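Local coordinates for LanC-like protein GCR2 (PDB 3T33), which may play a role in abscisic acid signalling, and carries a bound zinc ion as a member of the LanC-like family, at residues R152-A155 with R156-I160; S195-M198 with R199-V202; L367-S370 with E371-S375; Y55-S58 with I59-K62. All blocks are in the same frame, centred on the assembly; numbering follows the deposited sequence. Where two conformers were deposited one is given.

Contact 1: R152-A155 with R156-I160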
# COMPACT_ATOMS: atom_id res chain seq x y z
N ARG A 152 23.83 13.34 -1.21
CA ARG A 152 23.97 13.14 0.19
C ARG A 152 23.00 12.05 0.70
O ARG A 152 23.39 11.20 1.51
CB ARG A 152 23.86 14.48 0.92
CG ARG A 152 23.22 14.44 2.33
CD ARG A 152 23.06 15.89 2.91
NE ARG A 152 21.86 15.99 3.76
CZ ARG A 152 21.25 17.12 4.10
NH1 ARG A 152 21.69 18.30 3.66
NH2 ARG A 152 20.16 17.05 4.88
N TYR A 153 21.75 12.06 0.24
CA TYR A 153 20.83 10.97 0.65
C TYR A 153 21.19 9.63 -0.03
O TYR A 153 21.02 8.57 0.54
CB TYR A 153 19.37 11.27 0.36
CG TYR A 153 18.71 12.22 1.32
CD1 TYR A 153 18.44 11.85 2.64
CD2 TYR A 153 18.36 13.53 0.89
CE1 TYR A 153 17.85 12.74 3.54
CE2 TYR A 153 17.76 14.42 1.76
CZ TYR A 153 17.48 14.02 3.07
OH TYR A 153 16.92 14.94 3.91
N LEU A 154 21.65 9.73 -1.26
CA LEU A 154 22.15 8.58 -1.98
C LEU A 154 23.35 7.88 -1.29
O LEU A 154 23.37 6.62 -1.22
CB LEU A 154 22.51 8.99 -3.38
CG LEU A 154 22.96 7.85 -4.27
CD1 LEU A 154 21.88 6.81 -4.30
CD2 LEU A 154 23.34 8.33 -5.62
N ALA A 155 24.29 8.67 -0.75
CA ALA A 155 25.43 8.16 0.07
C ALA A 155 24.92 7.51 1.37
O ALA A 155 25.42 6.46 1.79
CB ALA A 155 26.46 9.32 0.38
N ARG A 156 23.91 8.11 2.00
CA ARG A 156 23.39 7.51 3.20
C ARG A 156 22.67 6.23 2.84
O ARG A 156 22.74 5.22 3.59
CB ARG A 156 22.44 8.45 3.92
CG ARG A 156 23.15 9.63 4.60
CD ARG A 156 22.14 10.79 4.77
NE ARG A 156 22.74 12.03 5.28
CZ ARG A 156 22.16 13.23 5.19
NH1 ARG A 156 20.97 13.37 4.60
NH2 ARG A 156 22.77 14.31 5.67
N PHE A 157 22.01 6.21 1.70
CA PHE A 157 21.26 5.01 1.39
C PHE A 157 22.30 3.87 1.12
O PHE A 157 22.17 2.78 1.59
CB PHE A 157 20.38 5.21 0.15
CG PHE A 157 19.43 4.06 -0.08
CD1 PHE A 157 19.87 2.75 -0.13
CD2 PHE A 157 18.07 4.27 -0.22
CE1 PHE A 157 18.98 1.70 -0.31
CE2 PHE A 157 17.22 3.23 -0.42
CZ PHE A 157 17.66 1.95 -0.44
N ARG A 158 23.31 4.18 0.33
CA ARG A 158 24.37 3.25 -0.02
C ARG A 158 25.24 2.76 1.16
O ARG A 158 25.94 1.72 1.00
CB ARG A 158 25.26 3.92 -1.04
CG ARG A 158 24.63 3.99 -2.45
CD ARG A 158 25.62 4.60 -3.35
NE ARG A 158 25.16 4.63 -4.71
CZ ARG A 158 25.70 5.39 -5.66
NH1 ARG A 158 26.70 6.23 -5.39
NH2 ARG A 158 25.23 5.31 -6.88
N GLY A 159 25.19 3.46 2.30
CA GLY A 159 25.86 3.02 3.54
C GLY A 159 25.10 1.97 4.33
O GLY A 159 25.63 1.34 5.29
N ILE A 160 23.84 1.73 3.96
CA ILE A 160 23.06 0.73 4.67
C ILE A 160 23.63 -0.67 4.48
O ILE A 160 23.96 -1.07 3.37
CB ILE A 160 21.53 0.80 4.29
CG1 ILE A 160 20.89 2.08 4.86
CG2 ILE A 160 20.76 -0.38 4.82
CD1 ILE A 160 19.60 2.53 4.13

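Contact 2: S195-M198 with R199-V202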
# COMPACT_ATOMS: atom_id res chain seq x y z
N SER A 195 22.88 -2.75 -9.07
CA SER A 195 22.15 -3.96 -9.45
C SER A 195 22.76 -5.24 -8.80
O SER A 195 22.00 -6.13 -8.35
CB SER A 195 22.09 -4.05 -10.96
OG SER A 195 21.27 -5.10 -11.38
N GLU A 196 24.09 -5.33 -8.68
CA GLU A 196 24.74 -6.49 -7.94
C GLU A 196 24.33 -6.62 -6.48
O GLU A 196 24.07 -7.75 -5.95
CB GLU A 196 26.25 -6.49 -8.10
CG GLU A 196 27.02 -7.67 -7.40
CD GLU A 196 27.28 -7.35 -5.96
OE1 GLU A 196 27.36 -6.15 -5.68
OE2 GLU A 196 27.28 -8.28 -5.11
N ARG A 197 24.17 -5.47 -5.82
CA ARG A 197 23.66 -5.43 -4.46
C ARG A 197 22.22 -5.92 -4.36
O ARG A 197 21.87 -6.67 -3.45
CB ARG A 197 23.77 -4.01 -3.89
CG ARG A 197 25.18 -3.61 -3.49
CD ARG A 197 26.05 -4.83 -3.23
NE ARG A 197 25.97 -5.27 -1.84
CZ ARG A 197 26.10 -6.54 -1.45
NH1 ARG A 197 26.34 -7.49 -2.34
NH2 ARG A 197 26.01 -6.85 -0.17
N MET A 198 21.37 -5.50 -5.30
CA MET A 198 19.95 -5.89 -5.29
C MET A 198 19.82 -7.36 -5.66
O MET A 198 19.08 -8.12 -5.03
CB MET A 198 19.10 -4.99 -6.22
CG MET A 198 19.13 -3.49 -5.88
SD MET A 198 18.41 -2.54 -7.26
CE MET A 198 16.72 -3.06 -7.13
N ARG A 199 20.53 -7.78 -6.69
CA ARG A 199 20.56 -9.21 -7.06
C ARG A 199 21.03 -10.11 -5.89
O ARG A 199 20.43 -11.16 -5.60
CB ARG A 199 21.42 -9.40 -8.29
CG ARG A 199 21.48 -10.85 -8.80
CD ARG A 199 20.09 -11.44 -9.10
NE ARG A 199 20.20 -12.88 -9.28
CZ ARG A 199 19.21 -13.71 -9.55
NH1 ARG A 199 17.95 -13.28 -9.71
NH2 ARG A 199 19.51 -15.01 -9.68
N SER A 200 22.01 -9.63 -5.12
CA SER A 200 22.49 -10.45 -4.01
C SER A 200 21.42 -10.63 -2.97
O SER A 200 21.31 -11.68 -2.36
CB SER A 200 23.73 -9.82 -3.37
OG SER A 200 23.54 -9.93 -1.96
N VAL A 201 20.61 -9.60 -2.75
CA VAL A 201 19.52 -9.72 -1.75
C VAL A 201 18.46 -10.70 -2.24
O VAL A 201 17.92 -11.49 -1.48
CB VAL A 201 18.92 -8.30 -1.36
CG1 VAL A 201 17.82 -8.39 -0.34
CG2 VAL A 201 20.01 -7.42 -0.87
N VAL A 202 18.22 -10.67 -3.55
CA VAL A 202 17.30 -11.60 -4.20
C VAL A 202 17.78 -13.07 -3.98
O VAL A 202 17.00 -13.95 -3.58
CB VAL A 202 17.14 -11.28 -5.74
CG1 VAL A 202 16.43 -12.45 -6.48
CG2 VAL A 202 16.36 -9.94 -5.96

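Contact 3: L367-S370 with E371-S375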
# COMPACT_ATOMS: atom_id res chain seq x y z
N LEU A 367 -15.53 9.35 2.86
CA LEU A 367 -15.81 10.79 2.94
C LEU A 367 -17.14 11.11 3.63
O LEU A 367 -17.26 12.07 4.42
CB LEU A 367 -15.80 11.40 1.57
CG LEU A 367 -15.90 12.93 1.40
CD1 LEU A 367 -15.13 13.27 0.16
CD2 LEU A 367 -17.31 13.41 1.19
N ASP A 368 -18.15 10.29 3.36
CA ASP A 368 -19.50 10.60 3.86
C ASP A 368 -19.63 10.31 5.37
O ASP A 368 -20.27 11.07 6.11
CB ASP A 368 -20.56 9.85 3.01
CG ASP A 368 -22.00 10.39 3.22
OD1 ASP A 368 -22.32 11.52 2.78
OD2 ASP A 368 -22.81 9.66 3.82
N LYS A 369 -18.97 9.25 5.81
CA LYS A 369 -19.28 8.66 7.10
C LYS A 369 -18.16 8.72 8.13
O LYS A 369 -18.45 8.61 9.35
CB LYS A 369 -19.68 7.17 6.96
CG LYS A 369 -20.81 6.83 5.95
CD LYS A 369 -22.19 7.28 6.41
CE LYS A 369 -23.22 7.13 5.29
NZ LYS A 369 -24.56 6.91 5.92
N SER A 370 -16.90 8.85 7.68
CA SER A 370 -15.76 8.52 8.56
C SER A 370 -15.63 9.42 9.80
O SER A 370 -15.47 8.93 10.90
CB SER A 370 -14.41 8.36 7.84
OG SER A 370 -13.94 9.55 7.27
N GLU A 371 -15.73 10.72 9.63
CA GLU A 371 -15.61 11.66 10.74
C GLU A 371 -16.65 11.32 11.84
O GLU A 371 -16.29 11.18 13.01
CB GLU A 371 -15.79 13.08 10.21
CG GLU A 371 -15.51 14.20 11.21
CD GLU A 371 -15.45 15.56 10.51
OE1 GLU A 371 -15.53 15.58 9.24
OE2 GLU A 371 -15.31 16.59 11.21
N LYS A 372 -17.92 11.12 11.43
CA LYS A 372 -18.93 10.80 12.37
C LYS A 372 -18.65 9.43 13.02
O LYS A 372 -18.82 9.27 14.23
CB LYS A 372 -20.31 10.81 11.70
CG LYS A 372 -21.40 11.52 12.51
CD LYS A 372 -22.78 10.86 12.34
CE LYS A 372 -23.94 11.89 12.55
NZ LYS A 372 -23.78 12.80 13.75
N LEU A 373 -18.25 8.46 12.22
CA LEU A 373 -18.04 7.13 12.73
C LEU A 373 -16.90 7.05 13.72
O LEU A 373 -16.98 6.31 14.71
CB LEU A 373 -17.79 6.17 11.57
CG LEU A 373 -19.00 5.41 11.03
CD1 LEU A 373 -20.30 5.97 11.57
CD2 LEU A 373 -18.99 5.38 9.50
N ILE A 374 -15.83 7.80 13.45
CA ILE A 374 -14.63 7.82 14.29
C ILE A 374 -14.94 8.56 15.60
O ILE A 374 -14.58 8.10 16.68
CB ILE A 374 -13.43 8.48 13.57
CG1 ILE A 374 -12.87 7.56 12.50
CG2 ILE A 374 -12.31 8.86 14.55
CD1 ILE A 374 -12.00 8.30 11.52
N SER A 375 -15.61 9.71 15.51
CA SER A 375 -15.81 10.50 16.70
C SER A 375 -16.86 9.91 17.66
O SER A 375 -16.97 10.38 18.79
CB SER A 375 -16.10 11.96 16.37
OG SER A 375 -17.43 12.26 16.66
O HOH W 1 -16.77 12.16 6.97
O HOH W 2 -18.82 11.88 8.91

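Contact 4: Y55-S58 with I59-K62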
# COMPACT_ATOMS: atom_id res chain seq x y z
N TYR A 55 -11.37 17.55 -0.00
CA TYR A 55 -11.37 16.86 1.28
C TYR A 55 -9.96 16.42 1.68
O TYR A 55 -9.58 16.55 2.82
CB TYR A 55 -12.23 15.59 1.21
CG TYR A 55 -12.58 15.14 2.59
CD1 TYR A 55 -13.34 15.97 3.40
CD2 TYR A 55 -12.16 13.90 3.11
CE1 TYR A 55 -13.70 15.59 4.69
CE2 TYR A 55 -12.52 13.50 4.40
CZ TYR A 55 -13.28 14.37 5.19
OH TYR A 55 -13.67 14.07 6.49
N ALA A 56 -9.23 15.84 0.74
CA ALA A 56 -7.92 15.34 1.05
C ALA A 56 -7.03 16.51 1.47
O ALA A 56 -6.24 16.37 2.41
CB ALA A 56 -7.33 14.59 -0.13
N LEU A 57 -7.20 17.68 0.83
CA LEU A 57 -6.41 18.87 1.25
C LEU A 57 -6.69 19.22 2.69
O LEU A 57 -5.76 19.43 3.48
CB LEU A 57 -6.65 20.06 0.37
CG LEU A 57 -6.17 19.97 -1.07
CD1 LEU A 57 -6.44 21.31 -1.77
CD2 LEU A 57 -4.70 19.59 -1.17
N SER A 58 -7.95 19.19 3.11
CA SER A 58 -8.17 19.46 4.52
C SER A 58 -7.55 18.40 5.37
O SER A 58 -6.96 18.78 6.35
CB SER A 58 -9.63 19.63 4.93
OG SER A 58 -10.44 20.04 3.83
N ILE A 59 -7.69 17.10 5.06
CA ILE A 59 -6.98 16.07 5.88
C ILE A 59 -5.45 16.35 5.90
O ILE A 59 -4.85 16.44 6.96
CB ILE A 59 -7.30 14.61 5.47
CG1 ILE A 59 -8.79 14.35 5.59
CG2 ILE A 59 -6.48 13.52 6.28
CD1 ILE A 59 -9.22 13.08 4.81
N LYS A 60 -4.86 16.48 4.72
CA LYS A 60 -3.43 16.76 4.60
C LYS A 60 -3.02 17.90 5.52
O LYS A 60 -2.04 17.78 6.27
CB LYS A 60 -3.07 17.10 3.15
CG LYS A 60 -1.62 17.49 2.95
CD LYS A 60 -1.40 18.09 1.57
CE LYS A 60 -1.61 19.60 1.58
NZ LYS A 60 -0.86 20.27 0.48
N ASP A 61 -3.76 19.00 5.47
CA ASP A 61 -3.48 20.15 6.31
C ASP A 61 -3.53 19.79 7.79
O ASP A 61 -2.65 20.15 8.56
CB ASP A 61 -4.46 21.29 6.01
CG ASP A 61 -4.06 22.10 4.79
OD1 ASP A 61 -3.11 21.70 4.10
OD2 ASP A 61 -4.70 23.14 4.54
N LYS A 62 -4.58 19.06 8.17
CA LYS A 62 -4.75 18.63 9.55
C LYS A 62 -3.57 17.77 10.01
O LYS A 62 -3.08 17.93 11.12
CB LYS A 62 -6.06 17.86 9.72
CG LYS A 62 -6.24 17.24 11.09
CD LYS A 62 -6.25 18.29 12.18
CE LYS A 62 -7.02 17.82 13.40
NZ LYS A 62 -6.65 18.58 14.63

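Contact 1: R152-A155 with R156-I160
Arg156 reaches back along its helix to Arg152 and Tyr153, with N donating to Arg152 O at 3.2 Å. Its CG stays beside the backbone N (chi1 -72°) and the chain then runs extended to NE, which brings the guanidinium under the side chain of Arg152: Arg152 CG sits 3.2 Å above the guanidinium plane, over its centre. The modelled gap of 2.7 Å between Arg152 NE and Arg156 NH2 joins two donors, so it is no hydrogen bond and its exact value is doubtful. Each cation has its own acid on helix 101-118, Glu112 for Arg152 and Asp115 for Arg156. Arg156 NH1 also lies over one face of the Tyr153 ring, toward its rim and 3.4 Å from Tyr153 CE1, with ring and guanidinium planes 78° apart; Arg156 CZ stays far from the ring centre, so any cation-pi attraction is weak at most.

Phe157 N donates to Tyr153 O at 2.8 Å, continuing the i to i+4 pattern of helix 147-158. This helix belongs to the all-helical LanC-like fold, and the Phe157 ring leads away from the preceding turn to pack on Ala180 and Leu184 of helix 174-188.

Arg158 N bonds Leu154 O at 2.9 Å. The extended Arg158 chain carries the guanidinium across Leu154, whose CD2 lies 3.8 Å from Arg158 CZ, over one face; NH2 continues to Ser192 O. Gly159 N makes only a weak, bent bond to Ala155 O, 3.1 Å at 128°.

Contact 2: S195-M198 with R199-V202
Four consecutive i to i+4 bonds join residues 195-198 to 199-202 in the opening turns of helix 195-212, from a nearly straight Arg199 N to Ser195 O (2.8 Å, N-H...O 172°) to a longer Val201 N to Arg197 O (3.3 Å).

The outer face carries the polar side chains. Arg197 does not extend: chi2 is nearly eclipsed at -23° and chi3 turns again, so the guanidinium swings alongside the helix toward the next turn. From there NH1 stands 3.6 Å from Ser200 CB, one turn on, in an oblique approach. The same NH1 makes a weak salt-bridge hydrogen bond to Glu196 OE2, 3.0 Å, with Glu196 CD lying at the edge of the guanidinium and in its plane. Two short-range partners thus meet one nitrogen, although the bent donor angle of that bond suggests a modest grip. Arg199 instead leads away from the preceding turn. Of its side chain only CB stays close, 3.3 Å from Ser195 O, while NE pairs with Glu203 and NH2 with Glu252.

The two valines pack a methyl against the preceding turn's carbonyls. Each has CG2 beside its backbone N, which sets Val201 CG2 3.3 Å from Arg197 O and Val202 CG2 3.4 Å from Met198 O.

Met198 and Val201 turn to helix 174-188, Met198 touching Cys181, Leu182 and Asn185 and Val201 touching Arg174. Val202 meets Thr246 in a loop, and the Glu252 partner of Arg199 lies on helix 250-265, so the turn is held between neighbouring helices of an all-helical fold.

Contact 3: L367-S370 with E371-S375
Ile374 N donates to Ser370 O at 2.8 Å, the shortest bond made directly between protein atoms here, and Leu373 N to Lys369 O follows at 2.9 Å. Before them the pattern breaks, making this a kinked, water-inserted alpha-helix near the end of helix 353-375. Leu367 O and Glu371 N stand 5.6 Å apart, too far for a direct bond; one water donates to Leu367 O and accepts from Glu371 N. A second water bridges Asp368 O and Lys372 N in the same way, taking the latter's N-H at 2.8 Å. Two successive carbonyls and two successive amides therefore stay satisfied although the turn has opened between them. Lys369, at the kink, has a backbone phi of -116°, well away from the helical values of its neighbours.

Side chains meet where the direct bonds resume. Leu373 CD2 lies on Lys369 CB, but their 3.2 Å separation is short and chi1 and chi2 of Leu373 both sit off the staggered positions, so the exact placement is doubtful. Leu373 also touches Gln378 and Met379. Ser370 is buried: chi1 of 66° places OG between the backbone N and the carbonyl carbon, and its OG is hydrogen-bonded to Leu366 O, a turn back in the helix. Ile374 packs on Val330 and Met379, while its CG1 rests 3.3 Å from Ser370 O.

Contact 4: Y55-S58 with I59-K62
Tyr55 and Ile59 make the main apolar contact, one turn apart along helix 45-69. The Tyr55 ring is met obliquely by Ile59 CD1, 3.4 Å from Tyr55 CE2 and 3.5 Å from Tyr55 CD2, so the methyl meets the CD2-CE2 part of the ring. Different first torsions bring them together: CG of Tyr55 is anti to the backbone N (chi1 -162°), while CG1 of Ile59 lies beside its own. Looser contact comes from Leu57 and Lys60, side by side and pointing the same way, with Leu57 CD2 4.1 Å from Lys60 CE.

Helix 45-69 packs here in the all-helical LanC-like fold: Tyr55 meets Met395 and Leu399 of helix 392-402, and Ile59 meets Ala396.

The backbone bonds are regular i to i+4 links. Lys60 N to Ala56 O is the shortest, 2.7 Å with an N-H...O angle of 174°, and Lys62 N to Ser58 O closes the run at 3.0 Å.

Both lysines find their acid partners beyond these two turns. Lys60 is buried, and its bend at chi3 directs NZ to a salt bridge with Asp103 and a weak bond to Ser94; Lys62 NZ pairs with Glu66.

Overall arrangement
All four contacts are local turns of separate helices, and all lie away from the zinc site. Contacts 1 and 2 share one side of the chain, centres 16 Å apart without touching, and both pack on helix 174-188. Contacts 3 and 4 lie far from them, with centres 14 Å apart, and do touch: Leu367 CD1 is 3.9 Å from Tyr55 CB, and Glu371 OE1 packs 3.7 Å from Tyr55 OH. Contact 3 is the surface one, and there waters enter the backbone; the others are partly buried and keep direct bonds. Chemistry differs too: arginine side chains mostly paired with acids in contacts 1 and 2, an aromatic-aliphatic pair and lysine salt bridges in contact 4.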